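Side-chain contacts in UDP-glucose:anthocyanidin 3-O-glucosyltransferase (PDB 4REL), which is a plant glycosyltransferase of the GT-B fold, with two Rossmann-like domains facing each other across a cleft: residues E70-A75 with L82-S87; N76-K81 with P363-Q368. One frame throughout, in Å; residues are numbered along the deposited sequence.

Two contacts share one short helix, 80-86, and show how a loop can be tied to a helix on one side while the same region reaches a ligand on another. Interaction 1 folds the loop 70-75 against the helix; interaction 2 sets residues 76-81 against 363-368 of the other domain across the cleft. Their centres lie 15 Å apart, and Glu-80 joins them: its OE2 is hydrogen-bonded to His-72 NE2 at 2.7 Å, its OE1 to Ala-75 N at 2.8 Å. Pro-74 packs on Lys-81 as well. Both contacts touch KMP, interaction 1 through Leu-82, interaction 2 through Pro-78 and the turn around Phe-365.

Interaction 1: residues E70-A75 with L82-S87; sequences EGHVPA and LDLFLS. With KMP (3,5,7-trihydroxy-2-(4-hydroxyphenyl)-4H-chromen-4-one), chain B.
A single methyl group carries almost the whole contact: CD1 of Leu-84 meets the imidazole of His-72 at its edge, close to the ring plane, rather than over a face. CD1 lies 3.8 Å from His-72 CD2 and 4.0 Å from His-72 NE2, so it sits beside the bond joining these two atoms. The histidine reaches the methyl because its CG is anti to the backbone N (chi1 -179°), which swings the ring out toward the helix. Pro-74 adds a looser apolar touch, its CG 4.4 Å from the same Leu-84 CD1, while its N lies 3.8 Å above the imidazole plane, offset toward the rim. Only about 79 Å² is buried in all. In the N-terminal Rossmann-like domain this is where the loop after strand 59-64, an outermost strand of the parallel sheet, bends back onto helix 80-86, the helix that follows it. The bond from His-72 NE2 to Glu-80, one turn before Leu-84, would restrict the rotation of the imidazole. Further along, Ser-87 OG donates to Leu-84 O at 2.8 Å, 29° out of the carbonyl plane. The helix turns another side to the pocket: Leu-82, packed on Phe-14 and Phe-192, places CD1 3.5 Å from KMP C18 and CD2 3.7 Å from KMP O24.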
loop_
_atom_site.group_PDB
_atom_site.type_symbol
_atom_site.label_atom_id
_atom_site.label_comp_id
_atom_site.label_asym_id
_atom_site.label_seq_id
_atom_site.Cartn_x
_atom_site.Cartn_y
_atom_site.Cartn_z
ATOM N N GLU A 70 -13.731 -14.107 -22.180
ATOM C CA GLU A 70 -12.794 -14.245 -23.286
ATOM C C GLU A 70 -13.273 -13.402 -24.454
ATOM O O GLU A 70 -14.462 -13.422 -24.797
ATOM C CB GLU A 70 -12.684 -15.705 -23.717
ATOM C CG GLU A 70 -11.627 -15.952 -24.780
ATOM C CD GLU A 70 -11.624 -17.390 -25.255
ATOM O OE1 GLU A 70 -12.585 -18.124 -24.930
ATOM O OE2 GLU A 70 -10.662 -17.784 -25.951
ATOM N N GLY A 71 -12.360 -12.644 -25.053
ATOM C CA GLY A 71 -12.710 -11.790 -26.175
ATOM C C GLY A 71 -12.811 -10.335 -25.765
ATOM O O GLY A 71 -12.640 -9.430 -26.584
ATOM N N HIS A 72 -13.096 -10.089 -24.488
ATOM C CA HIS A 72 -13.173 -8.711 -24.020
ATOM C C HIS A 72 -11.770 -8.135 -23.834
ATOM O O HIS A 72 -10.846 -8.831 -23.387
ATOM C CB HIS A 72 -13.970 -8.582 -22.715
ATOM C CG HIS A 72 -14.078 -7.172 -22.224
ATOM N ND1 HIS A 72 -14.532 -6.138 -23.021
ATOM C CD2 HIS A 72 -13.768 -6.613 -21.032
ATOM C CE1 HIS A 72 -14.507 -5.012 -22.336
ATOM N NE2 HIS A 72 -14.042 -5.269 -21.124
ATOM N N VAL A 73 -11.626 -6.864 -24.186
ATOM C CA VAL A 73 -10.380 -6.129 -24.016
ATOM C C VAL A 73 -10.654 -4.865 -23.202
ATOM O O VAL A 73 -11.177 -3.872 -23.734
ATOM C CB VAL A 73 -9.811 -5.711 -25.391
ATOM C CG1 VAL A 73 -8.554 -4.868 -25.224
ATOM C CG2 VAL A 73 -9.542 -6.934 -26.243
ATOM N N PRO A 74 -10.301 -4.882 -21.909
ATOM C CA PRO A 74 -10.564 -3.710 -21.068
ATOM C C PRO A 74 -9.853 -2.461 -21.570
ATOM O O PRO A 74 -8.793 -2.553 -22.192
ATOM C CB PRO A 74 -9.988 -4.120 -19.708
ATOM C CG PRO A 74 -10.077 -5.600 -19.705
ATOM C CD PRO A 74 -9.768 -6.014 -21.128
ATOM N N ALA A 75 -10.447 -1.304 -21.312
ATOM C CA ALA A 75 -9.833 -0.031 -21.658
ATOM C C ALA A 75 -8.614 0.202 -20.776
ATOM O O ALA A 75 -8.464 -0.431 -19.725
ATOM C CB ALA A 75 -10.833 1.101 -21.491
ATOM N N LEU A 82 -10.856 -3.812 -11.966
ATOM C CA LEU A 82 -11.334 -3.904 -10.583
ATOM C C LEU A 82 -12.845 -4.127 -10.568
ATOM O O LEU A 82 -13.342 -5.009 -9.867
ATOM C CB LEU A 82 -11.003 -2.648 -9.765
ATOM C CG LEU A 82 -9.631 -1.980 -9.836
ATOM C CD1 LEU A 82 -9.515 -0.898 -8.769
ATOM C CD2 LEU A 82 -8.506 -2.963 -9.702
ATOM N N ASP A 83 -13.578 -3.309 -11.322
ATOM C CA ASP A 83 -15.029 -3.487 -11.431
ATOM C C ASP A 83 -15.390 -4.890 -11.920
ATOM O O ASP A 83 -16.298 -5.534 -11.386
ATOM C CB ASP A 83 -15.619 -2.477 -12.420
ATOM C CG ASP A 83 -15.597 -1.040 -11.906
ATOM O OD1 ASP A 83 -15.532 -0.823 -10.682
ATOM O OD2 ASP A 83 -15.677 -0.119 -12.746
ATOM N N LEU A 84 -14.700 -5.347 -12.965
ATOM C CA LEU A 84 -15.025 -6.638 -13.577
ATOM C C LEU A 84 -14.820 -7.777 -12.591
ATOM O O LEU A 84 -15.659 -8.680 -12.496
ATOM C CB LEU A 84 -14.222 -6.866 -14.867
ATOM C CG LEU A 84 -14.648 -5.995 -16.061
ATOM C CD1 LEU A 84 -13.710 -6.185 -17.250
ATOM C CD2 LEU A 84 -16.089 -6.314 -16.478
ATOM N N PHE A 85 -13.727 -7.736 -11.835
ATOM C CA PHE A 85 -13.547 -8.749 -10.796
ATOM C C PHE A 85 -14.617 -8.642 -9.715
ATOM O O PHE A 85 -15.193 -9.642 -9.310
ATOM C CB PHE A 85 -12.170 -8.666 -10.130
ATOM C CG PHE A 85 -12.028 -9.613 -8.970
ATOM C CD1 PHE A 85 -11.899 -10.982 -9.194
ATOM C CD2 PHE A 85 -12.073 -9.147 -7.668
ATOM C CE1 PHE A 85 -11.789 -11.863 -8.136
ATOM C CE2 PHE A 85 -11.971 -10.027 -6.596
ATOM C CZ PHE A 85 -11.820 -11.383 -6.830
ATOM N N LEU A 86 -14.864 -7.432 -9.219
ATOM C CA LEU A 86 -15.837 -7.292 -8.144
ATOM C C LEU A 86 -17.225 -7.734 -8.622
ATOM O O LEU A 86 -18.017 -8.258 -7.831
ATOM C CB LEU A 86 -15.867 -5.855 -7.597
ATOM C CG LEU A 86 -14.614 -5.391 -6.855
ATOM C CD1 LEU A 86 -14.641 -3.866 -6.637
ATOM C CD2 LEU A 86 -14.457 -6.109 -5.524
ATOM N N SER A 87 -17.511 -7.549 -9.910
ATOM C CA SER A 87 -18.827 -7.913 -10.439
ATOM C C SER A 87 -19.090 -9.418 -10.440
ATOM O O SER A 87 -20.234 -9.840 -10.614
ATOM C CB SER A 87 -19.033 -7.356 -11.853
ATOM O OG SER A 87 -18.351 -8.143 -12.822
HETATM C C1 KMP B . -8.991 4.707 -2.041
HETATM C C2 KMP B . -8.006 3.788 -1.721
HETATM C C3 KMP B . -7.475 2.913 -2.789
HETATM C C4 KMP B . -8.003 3.046 -4.161
HETATM C C5 KMP B . -8.994 3.995 -4.382
HETATM C C6 KMP B . -9.471 4.803 -3.346
HETATM C C9 KMP B . -6.419 1.913 -2.506
HETATM C C10 KMP B . -5.947 1.077 -3.634
HETATM C C11 KMP B . -6.553 1.288 -4.989
HETATM C C14 KMP B . -6.134 0.491 -6.184
HETATM C C15 KMP B . -5.364 -0.666 -6.073
HETATM C C16 KMP B . -4.993 -1.377 -7.204
HETATM C C17 KMP B . -5.384 -0.935 -8.458
HETATM C C18 KMP B . -6.153 0.215 -8.579
HETATM C C19 KMP B . -6.528 0.922 -7.444
HETATM O O12 KMP B . -7.529 2.248 -5.176
HETATM O O13 KMP B . -5.952 1.788 -1.349
HETATM O O24 KMP B . -5.012 -1.636 -9.566
HETATM O O27 KMP B . -4.970 0.160 -3.389
HETATM O O29 KMP B . -10.444 5.715 -3.621
HETATM O O30 KMP B . -7.523 3.678 -0.453
#

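Interaction 2: residues N76-K81 with P363-Q368; sequences NNPIEK and PFFGDQ. With KMP (3,5,7-trihydroxy-2-(4-hydroxyphenyl)-4H-chromen-4-one), chain B.
The KMP pocket lies in the cleft of the GT-B fold, and this contact joins its two sides: the turn before helix 80-86 in the N-terminal domain and, from the C-terminal domain, the closing residues of the PSPG box, the signature motif of plant secondary-product glycosyltransferases. Phe-365 spans the gap. A chi1 of 176° turns its CG away from its own amide nitrogen and sends the ring across, so that the rim meets Ile-79, whose CD1 lies near the ring plane, 3.9 Å from Phe-365 CZ. Pro-78 runs counter to the phenyl side chain, its CG 4.1 Å from Phe-365 CE1. The rim also faces the ligand, with Phe-365 CE2 3.2 Å from KMP C19, a tight edge-on approach. After Phe-365 the chain makes a type II' turn, closed by Gln-368 N to Phe-365 O. Gly-366 holds the positive phi of its second position and brings its CA to 3.5 Å from KMP C6. Asp-367, at the N-cap position of helix 368-378 without making a capping bond, sets OD2 3.0 Å from KMP O30; Asp-367 OD2 also has hydrogen bonds with Val-138 N and Ser-141 OG. On the other side of the cleft, Asn-77 OD1 caps the turn, accepting from Ile-79 N at 3.2 Å and more weakly from Glu-80 N. The backbone that carries Phe-365 is held by Gln-368, whose OE1 accepts from two successive amides: Phe-364 N at 2.8 Å, in the carbonyl plane with a C=O...N angle of 159°, and Phe-365 N at 2.9 Å, 62° above that plane.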
loop_
_atom_site.group_PDB
_atom_site.type_symbol
_atom_site.label_atom_id
_atom_site.label_comp_id
_atom_site.label_asym_id
_atom_site.label_seq_id
_atom_site.Cartn_x
_atom_site.Cartn_y
_atom_site.Cartn_z
ATOM N N ASN A 76 -7.746 1.114 -21.200
ATOM C CA ASN A 76 -6.563 1.450 -20.415
ATOM C C ASN A 76 -6.903 2.448 -19.317
ATOM O O ASN A 76 -6.498 3.607 -19.364
ATOM C CB ASN A 76 -5.437 1.989 -21.311
ATOM C CG ASN A 76 -4.169 2.319 -20.531
ATOM O OD1 ASN A 76 -3.942 1.806 -19.431
ATOM N ND2 ASN A 76 -3.339 3.186 -21.100
ATOM N N ASN A 77 -7.662 1.995 -18.328
ATOM C CA ASN A 77 -7.911 2.801 -17.151
ATOM C C ASN A 77 -7.955 1.884 -15.937
ATOM O O ASN A 77 -8.459 0.756 -16.016
ATOM C CB ASN A 77 -9.179 3.641 -17.303
ATOM C CG ASN A 77 -10.431 2.888 -16.928
ATOM O OD1 ASN A 77 -10.814 2.839 -15.757
ATOM N ND2 ASN A 77 -11.094 2.321 -17.924
ATOM N N PRO A 78 -7.420 2.361 -14.810
ATOM C CA PRO A 78 -7.084 1.475 -13.692
ATOM C C PRO A 78 -8.289 0.923 -12.936
ATOM O O PRO A 78 -8.093 0.153 -12.005
ATOM C CB PRO A 78 -6.277 2.392 -12.770
ATOM C CG PRO A 78 -6.879 3.746 -13.000
ATOM C CD PRO A 78 -7.216 3.782 -14.470
ATOM N N ILE A 79 -9.503 1.308 -13.307
ATOM C CA ILE A 79 -10.661 0.883 -12.531
ATOM C C ILE A 79 -11.418 -0.272 -13.184
ATOM O O ILE A 79 -12.046 -1.079 -12.492
ATOM C CB ILE A 79 -11.622 2.052 -12.261
ATOM C CG1 ILE A 79 -10.861 3.218 -11.622
ATOM C CG2 ILE A 79 -12.738 1.636 -11.316
ATOM C CD1 ILE A 79 -10.153 2.831 -10.333
ATOM N N GLU A 80 -11.364 -0.357 -14.510
ATOM C CA GLU A 80 -12.179 -1.350 -15.220
ATOM C C GLU A 80 -11.982 -2.783 -14.734
ATOM O O GLU A 80 -12.958 -3.475 -14.425
ATOM C CB GLU A 80 -11.971 -1.298 -16.733
ATOM C CG GLU A 80 -12.791 -2.381 -17.428
ATOM C CD GLU A 80 -12.939 -2.176 -18.916
ATOM O OE1 GLU A 80 -12.507 -1.123 -19.426
ATOM O OE2 GLU A 80 -13.486 -3.085 -19.575
ATOM N N LYS A 81 -10.734 -3.238 -14.655
ATOM C CA LYS A 81 -10.498 -4.616 -14.230
ATOM C C LYS A 81 -10.933 -4.853 -12.792
ATOM O O LYS A 81 -11.335 -5.973 -12.439
ATOM C CB LYS A 81 -9.036 -5.024 -14.432
ATOM C CG LYS A 81 -8.683 -5.271 -15.901
ATOM C CD LYS A 81 -7.196 -5.524 -16.072
ATOM C CE LYS A 81 -6.889 -6.021 -17.475
ATOM N NZ LYS A 81 -5.423 -6.086 -17.714
ATOM N N PRO A 363 0.923 13.038 -4.563
ATOM C CA PRO A 363 -0.121 12.004 -4.602
ATOM C C PRO A 363 -0.951 12.109 -5.886
ATOM O O PRO A 363 -1.271 13.223 -6.319
ATOM C CB PRO A 363 -0.968 12.309 -3.356
ATOM C CG PRO A 363 -0.717 13.762 -3.047
ATOM C CD PRO A 363 0.660 14.093 -3.566
ATOM N N PHE A 364 -1.288 10.969 -6.482
ATOM C CA PHE A 364 -1.981 10.956 -7.764
ATOM C C PHE A 364 -3.390 10.387 -7.674
ATOM O O PHE A 364 -4.285 10.820 -8.393
ATOM C CB PHE A 364 -1.190 10.129 -8.793
ATOM C CG PHE A 364 0.010 10.846 -9.375
ATOM C CD1 PHE A 364 -0.146 11.784 -10.387
ATOM C CD2 PHE A 364 1.293 10.564 -8.924
ATOM C CE1 PHE A 364 0.955 12.439 -10.931
ATOM C CE2 PHE A 364 2.398 11.218 -9.463
ATOM C CZ PHE A 364 2.224 12.156 -10.464
ATOM N N PHE A 365 -3.582 9.417 -6.787
ATOM C CA PHE A 365 -4.699 8.494 -6.913
ATOM C C PHE A 365 -5.097 7.915 -5.552
ATOM O O PHE A 365 -4.257 7.773 -4.674
ATOM C CB PHE A 365 -4.249 7.378 -7.867
ATOM C CG PHE A 365 -5.238 6.280 -8.041
ATOM C CD1 PHE A 365 -6.220 6.364 -9.018
ATOM C CD2 PHE A 365 -5.173 5.147 -7.253
ATOM C CE1 PHE A 365 -7.136 5.341 -9.190
ATOM C CE2 PHE A 365 -6.088 4.127 -7.412
ATOM C CZ PHE A 365 -7.070 4.220 -8.383
ATOM N N GLY A 366 -6.373 7.575 -5.379
ATOM C CA GLY A 366 -6.806 6.839 -4.199
ATOM C C GLY A 366 -6.546 7.539 -2.880
ATOM O O GLY A 366 -6.874 8.720 -2.726
ATOM N N ASP A 367 -5.957 6.818 -1.925
ATOM C CA ASP A 367 -5.646 7.405 -0.621
ATOM C C ASP A 367 -4.222 7.945 -0.512
ATOM O O ASP A 367 -3.729 8.184 0.590
ATOM C CB ASP A 367 -5.950 6.429 0.538
ATOM C CG ASP A 367 -5.081 5.170 0.514
ATOM O OD1 ASP A 367 -4.216 5.022 -0.372
ATOM O OD2 ASP A 367 -5.250 4.326 1.421
ATOM N N GLN A 368 -3.558 8.134 -1.645
ATOM C CA GLN A 368 -2.213 8.707 -1.650
ATOM C C GLN A 368 -2.209 10.102 -1.043
ATOM O O GLN A 368 -1.231 10.515 -0.415
ATOM C CB GLN A 368 -1.660 8.732 -3.077
ATOM C CG GLN A 368 -1.379 7.327 -3.598
ATOM C CD GLN A 368 -1.151 7.258 -5.093
ATOM O OE1 GLN A 368 -1.079 8.280 -5.787
ATOM N NE2 GLN A 368 -1.041 6.035 -5.602
HETATM C C1 KMP B . -8.991 4.707 -2.041
HETATM C C2 KMP B . -8.006 3.788 -1.721
HETATM C C3 KMP B . -7.475 2.913 -2.789
HETATM C C4 KMP B . -8.003 3.046 -4.161
HETATM C C5 KMP B . -8.994 3.995 -4.382
HETATM C C6 KMP B . -9.471 4.803 -3.346
HETATM C C9 KMP B . -6.419 1.913 -2.506
HETATM C C10 KMP B . -5.947 1.077 -3.634
HETATM C C11 KMP B . -6.553 1.288 -4.989
HETATM C C14 KMP B . -6.134 0.491 -6.184
HETATM C C15 KMP B . -5.364 -0.666 -6.073
HETATM C C16 KMP B . -4.993 -1.377 -7.204
HETATM C C17 KMP B . -5.384 -0.935 -8.458
HETATM C C18 KMP B . -6.153 0.215 -8.579
HETATM C C19 KMP B . -6.528 0.922 -7.444
HETATM O O12 KMP B . -7.529 2.248 -5.176
HETATM O O13 KMP B . -5.952 1.788 -1.349
HETATM O O24 KMP B . -5.012 -1.636 -9.566
HETATM O O27 KMP B . -4.970 0.160 -3.389
HETATM O O29 KMP B . -10.444 5.715 -3.621
HETATM O O30 KMP B . -7.523 3.678 -0.453
#